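Local structure of 5'-nucleotidase SurE (2WQK) at residues G92-E95 with G96-G100; F135-I138 with A139-C142; D217-A220 with V221-Y225. The protein probably hydrolyses nucleoside 5'-monophosphates to nucleosides and phosphate, using one divalent metal cation per subunit. All blocks are in the same frame, centred on the assembly; numbering follows the deposited sequence.

Contact 1: G92-E95 with G96-G100. With NA (sodium ion), chain D; SO4 (sulfate ion), chain C.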
# COMPACT_ATOMS: atom_id res chain seq x y z
N GLY A 92 9.39 11.71 -17.34
CA GLY A 92 8.34 11.24 -18.25
C GLY A 92 8.89 10.25 -19.26
O GLY A 92 9.95 9.65 -19.03
N ILE A 93 8.15 10.02 -20.35
CA ILE A 93 6.84 10.55 -20.65
C ILE A 93 5.80 9.81 -19.88
O ILE A 93 5.69 8.59 -19.95
CB ILE A 93 6.49 10.37 -22.15
CG1 ILE A 93 7.54 11.05 -23.03
CG2 ILE A 93 5.06 10.89 -22.44
CD1 ILE A 93 7.68 10.42 -24.45
N ASN A 94 5.02 10.56 -19.09
CA ASN A 94 3.98 9.93 -18.30
C ASN A 94 2.90 9.28 -19.13
O ASN A 94 2.52 9.80 -20.15
CB ASN A 94 3.29 10.95 -17.35
CG ASN A 94 2.51 10.25 -16.22
OD1 ASN A 94 3.04 9.39 -15.53
ND2 ASN A 94 1.22 10.64 -16.05
N GLU A 95 2.40 8.17 -18.61
CA GLU A 95 1.27 7.48 -19.19
C GLU A 95 0.01 8.17 -18.65
O GLU A 95 -0.63 7.72 -17.67
CB GLU A 95 1.27 6.01 -18.77
CG GLU A 95 2.49 5.21 -19.14
CD GLU A 95 2.47 3.83 -18.48
OE1 GLU A 95 1.73 3.62 -17.47
OE2 GLU A 95 3.19 2.95 -18.99
N GLY A 96 -0.30 9.31 -19.23
CA GLY A 96 -1.51 10.06 -18.96
C GLY A 96 -1.13 11.50 -18.67
O GLY A 96 0.04 11.82 -18.44
N PRO A 97 -2.11 12.40 -18.74
CA PRO A 97 -1.84 13.82 -18.59
C PRO A 97 -1.58 14.28 -17.17
O PRO A 97 -1.98 13.61 -16.20
CB PRO A 97 -3.10 14.49 -19.12
CG PRO A 97 -4.16 13.48 -18.84
CD PRO A 97 -3.53 12.10 -18.96
N ASN A 98 -0.94 15.45 -17.06
CA ASN A 98 -0.80 16.17 -15.80
C ASN A 98 -1.11 17.64 -16.03
O ASN A 98 -0.22 18.45 -16.38
CB ASN A 98 0.59 15.93 -15.25
CG ASN A 98 0.71 14.56 -14.63
OD1 ASN A 98 0.02 14.24 -13.64
ND2 ASN A 98 1.58 13.71 -15.21
N LEU A 99 -2.41 17.96 -15.93
CA LEU A 99 -2.95 19.24 -16.27
C LEU A 99 -3.63 19.89 -15.06
O LEU A 99 -4.13 19.22 -14.15
CB LEU A 99 -4.03 19.06 -17.35
CG LEU A 99 -3.48 18.55 -18.67
CD1 LEU A 99 -4.59 17.89 -19.52
CD2 LEU A 99 -2.77 19.64 -19.47
N GLY A 100 -3.67 21.21 -15.12
CA GLY A 100 -4.51 21.97 -14.21
C GLY A 100 -4.16 21.74 -12.76
O GLY A 100 -3.00 21.56 -12.37
NA NA D . 2.07 8.01 -13.93
S SO4 C . 1.88 10.64 -12.28
O1 SO4 C . 0.74 10.20 -13.07
O2 SO4 C . 2.89 9.54 -12.32
O3 SO4 C . 2.49 11.78 -12.87
O4 SO4 C . 1.50 10.92 -10.86
O HOH W 1 -0.12 7.61 -14.95
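N94 and G96 meet round a tight bend: the side-chain ND2 of N94 donates to G96 O at 2.9 Å, coming from above the carbonyl plane. With CG anti to the backbone N (chi1 -163°), the amide of N94 folds over the chain that follows, and its other end, OD1, coordinates the sodium at 2.3 Å. ND2 also makes a weak bond to sulfate O1, so metal, anion and backbone together fix which way the amide is flipped. E95 centres an inverse gamma turn, closed by a weak bond from G96 N to N94 O, and its own O accepts from a water that also ligates the sodium. At its backbone angles G96 could not carry a CB without striking E95 O. N98 faces the same anion, its ND2 giving a hydrogen bond to sulfate O3 at 3.2 Å and pairing with S126 OG. A leucine in place of N98 would probably leave sulfate O3 and S126 OG without this shared donor and weaken the grip on the anion. D10 and S40 complete the protein part of the metal site, and the sulfate, probably from the crystallisation liquor, may mark where a substrate phosphate sits. The bend leaves the end of strand 88-94, with strand 122-128 alongside, helix 135-152 packed on I93 and E95, and helix 217-222 against L99.

Contact 2: F135-I138 with A139-C142; sequences FEEI and AKVC
I138 and C142 sit one turn apart near the start of helix 135-152, the crossover helix of a beta-alpha-beta unit between strands 122-128 and 158-165. C142 N donates to I138 O at 3.2 Å. The same carbonyl takes a weaker bond from V141 N, while one turn back A139 N is bonded to F135 O at 2.9 Å. On this inner side the side chains pack closely. CG2 of I138 lies anti to the backbone N and beside the carbonyl carbon, which brings it alongside SG of C142 at 4.1 Å. CG1 of V141 rests 3.4 Å from I138 O. I93 of strand 88-94 touches F135, I138, A139 and C142, I164 of strand 158-165 packs on I138, V141 and C142, and helix 15-24 covers F135 and A139.

The outer side is looser and polar. E136 is exposed, and its carbonyl O is brushed by CG of K140. E137 and K140 run side by side, pointing the same way, but they are shaped differently: K140 is extended beyond CG, whereas E137 bends at chi2 (-67°) and so swings its carboxylate to the lysine tip. NZ approaches OE2 at 3.3 Å from above the carboxylate plane, completing a salt bridge in which OE1 is a weaker second acceptor. E137 OE1 has a further partner in the backbone N of Y169, which helps anchor the carboxylate. Finally, one water bridges the pair, donating to E137 OE1 at 2.8 Å and accepting from K140 NZ at 2.7 Å.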
# COMPACT_ATOMS: atom_id res chain seq x y z
N PHE A 135 3.77 6.77 -27.88
CA PHE A 135 4.91 7.35 -27.17
C PHE A 135 6.08 7.70 -28.09
O PHE A 135 6.76 8.66 -27.84
CB PHE A 135 5.37 6.41 -26.07
CG PHE A 135 4.41 6.31 -24.94
CD1 PHE A 135 4.31 7.34 -23.99
CD2 PHE A 135 3.61 5.19 -24.78
CE1 PHE A 135 3.39 7.24 -22.97
CE2 PHE A 135 2.72 5.09 -23.72
CZ PHE A 135 2.63 6.12 -22.83
N GLU A 136 6.32 6.91 -29.15
CA GLU A 136 7.43 7.27 -30.04
C GLU A 136 7.17 8.51 -30.86
O GLU A 136 8.11 9.26 -31.12
CB GLU A 136 7.81 6.11 -30.96
CG GLU A 136 8.28 4.93 -30.19
CD GLU A 136 8.80 3.81 -31.08
OE1 GLU A 136 8.60 3.88 -32.30
OE2 GLU A 136 9.41 2.89 -30.53
N GLU A 137 5.91 8.75 -31.26
CA GLU A 137 5.55 9.98 -31.90
C GLU A 137 5.69 11.16 -30.93
O GLU A 137 6.21 12.19 -31.27
CB GLU A 137 4.12 9.95 -32.43
CG GLU A 137 3.89 8.89 -33.54
CD GLU A 137 4.63 9.22 -34.80
OE1 GLU A 137 4.69 10.38 -35.21
OE2 GLU A 137 5.17 8.28 -35.42
N ILE A 138 5.20 10.97 -29.71
CA ILE A 138 5.29 12.01 -28.70
C ILE A 138 6.74 12.38 -28.39
O ILE A 138 7.06 13.57 -28.20
CB ILE A 138 4.52 11.60 -27.42
CG1 ILE A 138 3.02 11.63 -27.71
CG2 ILE A 138 4.86 12.50 -26.20
CD1 ILE A 138 2.13 10.98 -26.64
N ALA A 139 7.62 11.39 -28.37
CA ALA A 139 9.03 11.65 -28.04
C ALA A 139 9.66 12.60 -29.03
O ALA A 139 10.57 13.35 -28.69
CB ALA A 139 9.86 10.35 -27.93
N LYS A 140 9.19 12.56 -30.28
CA LYS A 140 9.76 13.46 -31.29
C LYS A 140 9.57 14.94 -30.91
O LYS A 140 10.51 15.73 -31.04
CB LYS A 140 9.13 13.21 -32.67
CG LYS A 140 9.42 11.81 -33.19
CD LYS A 140 8.62 11.51 -34.46
CE LYS A 140 8.90 10.12 -34.96
NZ LYS A 140 7.98 9.83 -36.14
N VAL A 141 8.39 15.31 -30.40
CA VAL A 141 8.22 16.70 -30.03
C VAL A 141 8.97 16.99 -28.70
O VAL A 141 9.49 18.08 -28.53
CB VAL A 141 6.77 17.17 -30.11
CG1 VAL A 141 6.00 16.68 -28.96
CG2 VAL A 141 6.74 18.72 -30.26
N CYS A 142 9.08 16.00 -27.82
CA CYS A 142 9.86 16.21 -26.58
C CYS A 142 11.31 16.59 -26.93
O CYS A 142 11.90 17.51 -26.33
CB CYS A 142 9.81 15.00 -25.67
SG CYS A 142 8.16 14.59 -25.11
O HOH W 2 5.93 10.59 -37.66

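Contact 3: D217-A220 with V221-Y225; sequences DYWA and VLNGY
W219 lays one face of its indole against the side-chain amide of N223, whose ND2 stands 3.1 Å above the ring plane, over its centre. Amide and ring are stacked with their planes 27° apart, and CB of N223 adds a CH-pi contact over the six-membered ring. The indole reaches this place because CG is anti to the backbone N (chi1 -174°), which turns the ring outward with a lean toward the C-terminal end, over N223. N223 in turn uses ND2 to donate to W219 O at 2.9 Å, with the oxygen lying in the amide plane and the bond nearly straight at 166°. Since N223 N also donates to W219 O, from the opposite face of that carbonyl's plane, one oxygen is gripped twice by the same residue.

Just beyond, Y225 runs beside W219, CE2 coming to 4.0 Å from CZ3 of the indole, while its CB packs on CB of A220. A220 O lies at the edge of the tyrosine ring, near its plane. The backbone here forms a Schellman motif: Y225 N donates to A220 O at 2.9 Å and G224 N to V221 O at 3.2 Å, with G224 taking the positive phi that glycine allows. Earlier in the helix, V221 N and L222 N make the regular bonds to D217 O and Y218 O.

The motif turns the chain from helix 217-222 into strand 225-232, and K176 of strand 174-177 touches both W219 and Y225. Chemically, three carbonyls near the helix end, W219 O, A220 O and V221 O, find donors in N223, Y225 and G224, and the indole lies over the amide that helps to do it.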
# COMPACT_ATOMS: atom_id res chain seq x y z
N ASP A 217 -3.58 25.08 -20.31
CA ASP A 217 -3.01 23.79 -20.69
C ASP A 217 -4.07 22.85 -21.28
O ASP A 217 -3.86 22.23 -22.34
CB ASP A 217 -2.23 23.15 -19.50
CG ASP A 217 -3.00 23.08 -18.16
OD1 ASP A 217 -4.20 23.47 -18.08
OD2 ASP A 217 -2.34 22.55 -17.20
N TYR A 218 -5.21 22.76 -20.63
CA TYR A 218 -6.29 21.88 -21.11
C TYR A 218 -6.71 22.28 -22.52
O TYR A 218 -6.84 21.42 -23.42
CB TYR A 218 -7.53 22.01 -20.24
CG TYR A 218 -7.47 21.40 -18.89
CD1 TYR A 218 -7.64 20.04 -18.71
CD2 TYR A 218 -7.31 22.20 -17.76
CE1 TYR A 218 -7.63 19.47 -17.42
CE2 TYR A 218 -7.29 21.65 -16.52
CZ TYR A 218 -7.48 20.30 -16.35
OH TYR A 218 -7.43 19.81 -15.07
N TRP A 219 -6.94 23.57 -22.74
CA TRP A 219 -7.43 23.99 -24.09
C TRP A 219 -6.43 23.61 -25.16
O TRP A 219 -6.80 23.11 -26.23
CB TRP A 219 -7.71 25.50 -24.13
CG TRP A 219 -8.34 25.97 -25.42
CD1 TRP A 219 -9.68 26.20 -25.63
CD2 TRP A 219 -7.67 26.26 -26.66
NE1 TRP A 219 -9.86 26.59 -26.94
CE2 TRP A 219 -8.66 26.66 -27.58
CE3 TRP A 219 -6.34 26.23 -27.07
CZ2 TRP A 219 -8.35 26.97 -28.90
CZ3 TRP A 219 -6.04 26.56 -28.40
CH2 TRP A 219 -7.04 26.94 -29.28
N ALA A 220 -5.14 23.81 -24.89
CA ALA A 220 -4.10 23.56 -25.90
C ALA A 220 -4.17 22.10 -26.32
O ALA A 220 -4.27 21.80 -27.53
CB ALA A 220 -2.70 23.92 -25.34
N VAL A 221 -4.12 21.17 -25.37
CA VAL A 221 -4.07 19.74 -25.73
C VAL A 221 -5.39 19.25 -26.32
O VAL A 221 -5.37 18.40 -27.22
CB VAL A 221 -3.58 18.86 -24.56
CG1 VAL A 221 -2.12 19.21 -24.24
CG2 VAL A 221 -4.48 18.98 -23.34
N LEU A 222 -6.51 19.77 -25.83
CA LEU A 222 -7.84 19.40 -26.37
C LEU A 222 -7.95 19.78 -27.85
O LEU A 222 -8.74 19.17 -28.61
CB LEU A 222 -8.96 20.06 -25.56
CG LEU A 222 -9.33 19.35 -24.25
CD1 LEU A 222 -10.13 20.28 -23.28
CD2 LEU A 222 -10.09 18.00 -24.52
N ASN A 223 -7.21 20.82 -28.24
CA ASN A 223 -7.23 21.33 -29.61
C ASN A 223 -6.02 20.94 -30.45
O ASN A 223 -5.80 21.51 -31.53
CB ASN A 223 -7.43 22.84 -29.58
CG ASN A 223 -8.87 23.22 -29.18
OD1 ASN A 223 -9.78 23.22 -30.05
ND2 ASN A 223 -9.12 23.50 -27.88
N GLY A 224 -5.23 19.98 -29.98
CA GLY A 224 -4.16 19.41 -30.79
C GLY A 224 -2.82 20.12 -30.76
O GLY A 224 -1.96 19.87 -31.58
N TYR A 225 -2.62 20.96 -29.74
CA TYR A 225 -1.36 21.65 -29.54
C TYR A 225 -0.65 21.05 -28.31
O TYR A 225 -1.28 20.63 -27.34
CB TYR A 225 -1.60 23.12 -29.23
CG TYR A 225 -2.22 23.88 -30.36
CD1 TYR A 225 -1.42 24.47 -31.31
CD2 TYR A 225 -3.58 24.05 -30.42
CE1 TYR A 225 -2.00 25.20 -32.39
CE2 TYR A 225 -4.16 24.76 -31.46
CZ TYR A 225 -3.36 25.33 -32.42
OH TYR A 225 -3.98 26.03 -33.47

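Contact 1 is the hub, since both other contacts touch it while they stay about 8 Å apart at their nearest atoms. From contact 2, F135 packs on the turn that follows the metal ligand N94: its CZ lies 3.8 Å from CG of E95, and its side chain is about 9 Å from the sodium. I93, just before N94, sets its CD1 3.9 Å from CG2 of I138. Contact 3 meets the far end of the loop, where G100 N probably donates to D217 OD2 at 2.8 Å. Thus the two helices adjoin opposite ends of 92-100, one behind the metal ligand's strand end, the other at the end away from the metal.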